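Side-chain contacts in guanine deaminase (Escherichia coli, PDB 6OHB), which catalyses the zinc-dependent hydrolytic deamination of guanine to xanthine and ammonia, a step in purine degradation: residues 139-144 with 207-212; 165-170 with 178-183. All coordinates share one frame; numbering follows the deposited sequence.

Interaction 1. Residues 139-144 with 207-212; sequences LVFGTV and TPRFAP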
# COMPACT_ATOMS: atom_id res chain seq x y z
N LEU A 139 -18.85 10.41 3.73
CA LEU A 139 -19.05 11.84 3.55
C LEU A 139 -18.39 12.19 2.22
O LEU A 139 -17.17 12.06 2.08
CB LEU A 139 -18.44 12.62 4.72
CG LEU A 139 -18.25 14.13 4.56
CD1 LEU A 139 -19.57 14.82 4.26
CD2 LEU A 139 -17.60 14.70 5.81
N VAL A 140 -19.19 12.59 1.24
CA VAL A 140 -18.82 12.53 -0.16
C VAL A 140 -18.81 13.94 -0.74
O VAL A 140 -19.83 14.65 -0.67
CB VAL A 140 -19.77 11.63 -0.97
CG1 VAL A 140 -19.32 11.56 -2.42
CG2 VAL A 140 -19.87 10.24 -0.36
N PHE A 141 -17.69 14.33 -1.33
CA PHE A 141 -17.67 15.53 -2.16
C PHE A 141 -18.42 15.24 -3.46
O PHE A 141 -18.17 14.24 -4.13
CB PHE A 141 -16.24 15.96 -2.47
CG PHE A 141 -15.80 17.19 -1.74
CD1 PHE A 141 -15.69 17.18 -0.36
CD2 PHE A 141 -15.51 18.36 -2.42
CE1 PHE A 141 -15.28 18.31 0.33
CE2 PHE A 141 -15.10 19.49 -1.75
CZ PHE A 141 -14.98 19.47 -0.37
N GLY A 142 -19.35 16.12 -3.80
CA GLY A 142 -20.05 16.01 -5.06
C GLY A 142 -19.41 16.77 -6.21
O GLY A 142 -18.19 16.87 -6.33
N THR A 143 -20.27 17.32 -7.07
CA THR A 143 -19.88 18.18 -8.17
C THR A 143 -20.20 19.63 -7.84
O THR A 143 -20.77 19.94 -6.79
CB THR A 143 -20.64 17.77 -9.43
OG1 THR A 143 -21.98 17.39 -9.07
CG2 THR A 143 -19.96 16.60 -10.11
N VAL A 144 -19.83 20.53 -8.74
CA VAL A 144 -20.42 21.86 -8.69
C VAL A 144 -21.80 21.83 -9.33
O VAL A 144 -22.68 22.61 -8.96
CB VAL A 144 -19.50 22.89 -9.36
CG1 VAL A 144 -19.83 24.28 -8.87
CG2 VAL A 144 -18.05 22.55 -9.08
N THR A 207 -20.86 22.19 1.14
CA THR A 207 -19.55 21.75 0.67
C THR A 207 -18.90 22.83 -0.19
O THR A 207 -18.98 22.79 -1.43
CB THR A 207 -19.66 20.43 -0.09
OG1 THR A 207 -20.47 19.51 0.66
CG2 THR A 207 -18.31 19.82 -0.31
N PRO A 208 -18.27 23.83 0.43
CA PRO A 208 -17.32 24.66 -0.32
C PRO A 208 -16.02 23.88 -0.47
O PRO A 208 -15.52 23.29 0.50
CB PRO A 208 -17.14 25.89 0.57
CG PRO A 208 -17.47 25.41 1.97
CD PRO A 208 -18.45 24.27 1.83
N ARG A 209 -15.46 23.87 -1.68
CA ARG A 209 -14.26 23.08 -1.93
C ARG A 209 -13.15 23.47 -0.97
O ARG A 209 -12.70 22.66 -0.15
CB ARG A 209 -13.80 23.24 -3.39
CG ARG A 209 -12.67 22.27 -3.75
CD ARG A 209 -12.24 22.40 -5.20
NE ARG A 209 -13.27 21.99 -6.14
CZ ARG A 209 -13.39 20.76 -6.64
NH1 ARG A 209 -12.54 19.80 -6.28
NH2 ARG A 209 -14.36 20.49 -7.49
N PHE A 210 -12.71 24.72 -1.04
CA PHE A 210 -11.89 25.33 -0.00
C PHE A 210 -11.96 26.85 -0.18
O PHE A 210 -12.60 27.35 -1.11
CB PHE A 210 -10.43 24.82 -0.03
CG PHE A 210 -9.79 24.85 -1.40
CD1 PHE A 210 -9.16 23.72 -1.90
CD2 PHE A 210 -9.80 25.99 -2.17
CE1 PHE A 210 -8.56 23.73 -3.14
CE2 PHE A 210 -9.20 26.01 -3.42
CZ PHE A 210 -8.58 24.88 -3.90
N ALA A 211 -11.31 27.56 0.73
CA ALA A 211 -11.38 29.02 0.71
C ALA A 211 -10.80 29.65 -0.55
O ALA A 211 -11.40 30.63 -1.04
CB ALA A 211 -10.70 29.59 1.97
N PRO A 212 -9.68 29.18 -1.12
CA PRO A 212 -9.19 29.80 -2.36
C PRO A 212 -10.21 29.92 -3.47
O PRO A 212 -10.23 30.93 -4.18
CB PRO A 212 -8.03 28.88 -2.77
CG PRO A 212 -7.48 28.41 -1.48
CD PRO A 212 -8.66 28.29 -0.53
O HOH W 1 -19.52 16.94 1.02
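The methyl group of Thr207 sits squarely over one face of the Phe141 ring, a CH-pi contact in which CG2 stands 3.4 Å from the ring centroid and only 13° off the normal. All six ring carbons lie close to this methyl, CZ nearest at 3.3 Å from CG2, so this is the tightly packed half of the contact. Thr207 sets CG2 opposite its backbone N (chi1 -48° for OG1), which lowers the methyl onto the ring and leaves OG1 beside the backbone N, where it meets a water. The edge of the same ring is met by Arg209, whose CA lies near the ring plane, 3.7 Å from Phe141 CE2. The ring thus has the Thr207 methyl over one face and the Arg209 CA at its edge.

The looser side holds this single bridging water, within an otherwise buried contact. It links the two strands, donating to Val140 O at 2.9 Å and to Thr207 OG1 at 2.8 Å, and OG1 is bonded in addition to Ala205 O. Past CG, 4.2 Å from Phe141 CE2, the Arg209 chain bends at chi3 and its guanidinium forms a salt bridge with Glu110. Arg209 and Phe210 probably help bind the substrate, judged from related enzymes.

The contact belongs to the catalytic end of the TIM barrel typical of the amidohydrolase family. Phe141 also meets the rings of His84 and His235, and its side chain comes within about 6 Å of the zinc ion, which His84 and His237 help to bind. Strands 135-141 and 203-208 are separated in the barrel by strand 164-169, whose Val168 packs on both Phe141 and Arg209, while helix 146-158 lies against Val140 and Thr143.

Interaction 2. Residues 165-170 with 178-183; sequences AGKVMM and LLDTAE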
# COMPACT_ATOMS: atom_id res chain seq x y z
N ALA A 165 -23.58 13.90 1.54
CA ALA A 165 -23.04 14.43 0.30
C ALA A 165 -23.57 15.85 0.11
O ALA A 165 -24.48 16.29 0.81
CB ALA A 165 -23.39 13.54 -0.89
N GLY A 166 -22.98 16.55 -0.85
CA GLY A 166 -23.40 17.91 -1.13
C GLY A 166 -22.74 18.42 -2.40
O GLY A 166 -21.75 17.86 -2.88
N LYS A 167 -23.33 19.49 -2.93
CA LYS A 167 -22.80 20.14 -4.12
C LYS A 167 -21.59 20.99 -3.78
O LYS A 167 -21.58 21.70 -2.77
CB LYS A 167 -23.89 20.99 -4.77
CG LYS A 167 -23.43 21.81 -5.96
CD LYS A 167 -24.40 22.94 -6.24
CE LYS A 167 -23.73 24.30 -6.08
NZ LYS A 167 -22.64 24.49 -7.07
N VAL A 168 -20.57 20.94 -4.64
CA VAL A 168 -19.38 21.75 -4.45
C VAL A 168 -19.72 23.21 -4.72
O VAL A 168 -20.37 23.54 -5.72
CB VAL A 168 -18.24 21.27 -5.36
CG1 VAL A 168 -17.03 22.18 -5.23
CG2 VAL A 168 -17.86 19.84 -5.04
N MET A 169 -19.32 24.09 -3.81
CA MET A 169 -19.45 25.53 -3.98
C MET A 169 -18.08 26.10 -4.33
O MET A 169 -17.15 26.03 -3.52
CB MET A 169 -20.01 26.17 -2.71
CG MET A 169 -21.34 25.57 -2.25
SD MET A 169 -21.92 26.21 -0.66
CE MET A 169 -21.46 27.93 -0.79
N MET A 170 -17.96 26.68 -5.53
CA MET A 170 -16.71 27.29 -5.97
C MET A 170 -17.00 28.29 -7.08
O MET A 170 -17.50 27.90 -8.15
CB MET A 170 -15.72 26.22 -6.44
CG MET A 170 -16.32 25.15 -7.34
SD MET A 170 -15.10 23.94 -7.91
CE MET A 170 -13.72 25.01 -8.28
N LEU A 178 -16.21 25.01 -14.45
CA LEU A 178 -16.39 24.41 -13.13
C LEU A 178 -16.71 25.45 -12.05
O LEU A 178 -16.49 25.19 -10.87
CB LEU A 178 -15.15 23.61 -12.74
CG LEU A 178 -15.41 22.33 -11.95
CD1 LEU A 178 -15.84 21.20 -12.89
CD2 LEU A 178 -14.19 21.93 -11.14
N LEU A 179 -17.20 26.62 -12.44
CA LEU A 179 -17.50 27.70 -11.50
C LEU A 179 -19.00 27.93 -11.40
O LEU A 179 -19.72 27.81 -12.40
CB LEU A 179 -16.81 29.01 -11.92
CG LEU A 179 -15.29 29.04 -11.86
CD1 LEU A 179 -14.78 30.41 -12.30
CD2 LEU A 179 -14.81 28.71 -10.46
N ASP A 180 -19.46 28.26 -10.20
CA ASP A 180 -20.80 28.78 -10.00
C ASP A 180 -20.71 30.27 -9.66
O ASP A 180 -19.68 30.92 -9.90
CB ASP A 180 -21.51 27.95 -8.92
CG ASP A 180 -20.71 27.83 -7.62
OD1 ASP A 180 -20.01 28.79 -7.25
OD2 ASP A 180 -20.80 26.77 -6.97
N THR A 181 -21.79 30.82 -9.13
CA THR A 181 -21.81 32.15 -8.55
C THR A 181 -22.33 32.03 -7.12
O THR A 181 -22.88 31.00 -6.74
CB THR A 181 -22.69 33.11 -9.36
OG1 THR A 181 -24.07 32.75 -9.22
CG2 THR A 181 -22.31 33.07 -10.83
N ALA A 182 -22.13 33.08 -6.32
CA ALA A 182 -22.61 33.05 -4.94
C ALA A 182 -24.12 32.78 -4.88
O ALA A 182 -24.57 31.89 -4.14
CB ALA A 182 -22.27 34.37 -4.25
N GLU A 183 -24.90 33.50 -5.69
CA GLU A 183 -26.35 33.35 -5.66
C GLU A 183 -26.78 31.98 -6.18
O GLU A 183 -27.57 31.27 -5.53
CB GLU A 183 -27.01 34.46 -6.47
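Met170 lays its thioether across the end of Leu178, with SD 3.5 Å from the carbonyl O of Leu178 and 3.9 Å from Leu178 CD2. The two belong to the loop between strand 164-169 and helix 182-196 of a beta-alpha-beta unit in the TIM barrel. Beyond this overlap, most of the contact centres on Asp180. Its carboxylate stands between its own backbone N and carbonyl carbon (chi1 53°), which turns it back onto the strand end. Met170 N reaches OD2 of Asp180 at 3.2 Å, almost straight at 164°, on the syn side but 29° out of the carboxylate plane. In return Asp180 N donates to Met170 O at 2.9 Å, so backbone and side chain of one residue hold the same partner. OD1 also takes a hydrogen bond from Gln218. Thr181 N-caps helix 182-196 through Ser184 N, just beyond the loop. Lys167 meets Asp180 from the opposite direction and is also bonded to Val144 O. Its NZ forms a salt bridge with Asp180, reaching OD2 on its anti lone pair at 2.9 Å, and donates to Val168 O at 2.8 Å.

Overall arrangement
Following the chain from the N terminus, the first of these segments, 139-144, ends strand 135-141; helix 146-158 comes next, and the chain returns along strand 164-169. At its end, interaction 2 closes a short loop of seven residues before helix 182-196 begins. That helix leads to strand 203-208, where interaction 1 closes the larger loop of 62 residues, which contains all of interaction 2; the two therefore nest and do not cross. Their centres are 8 Å apart and they touch: Met170 packs on Arg209, and Gly142 O lies against Val168 CG2. Together they tie three successive barrel strands and the loops after them, near residues that probably bind the substrate.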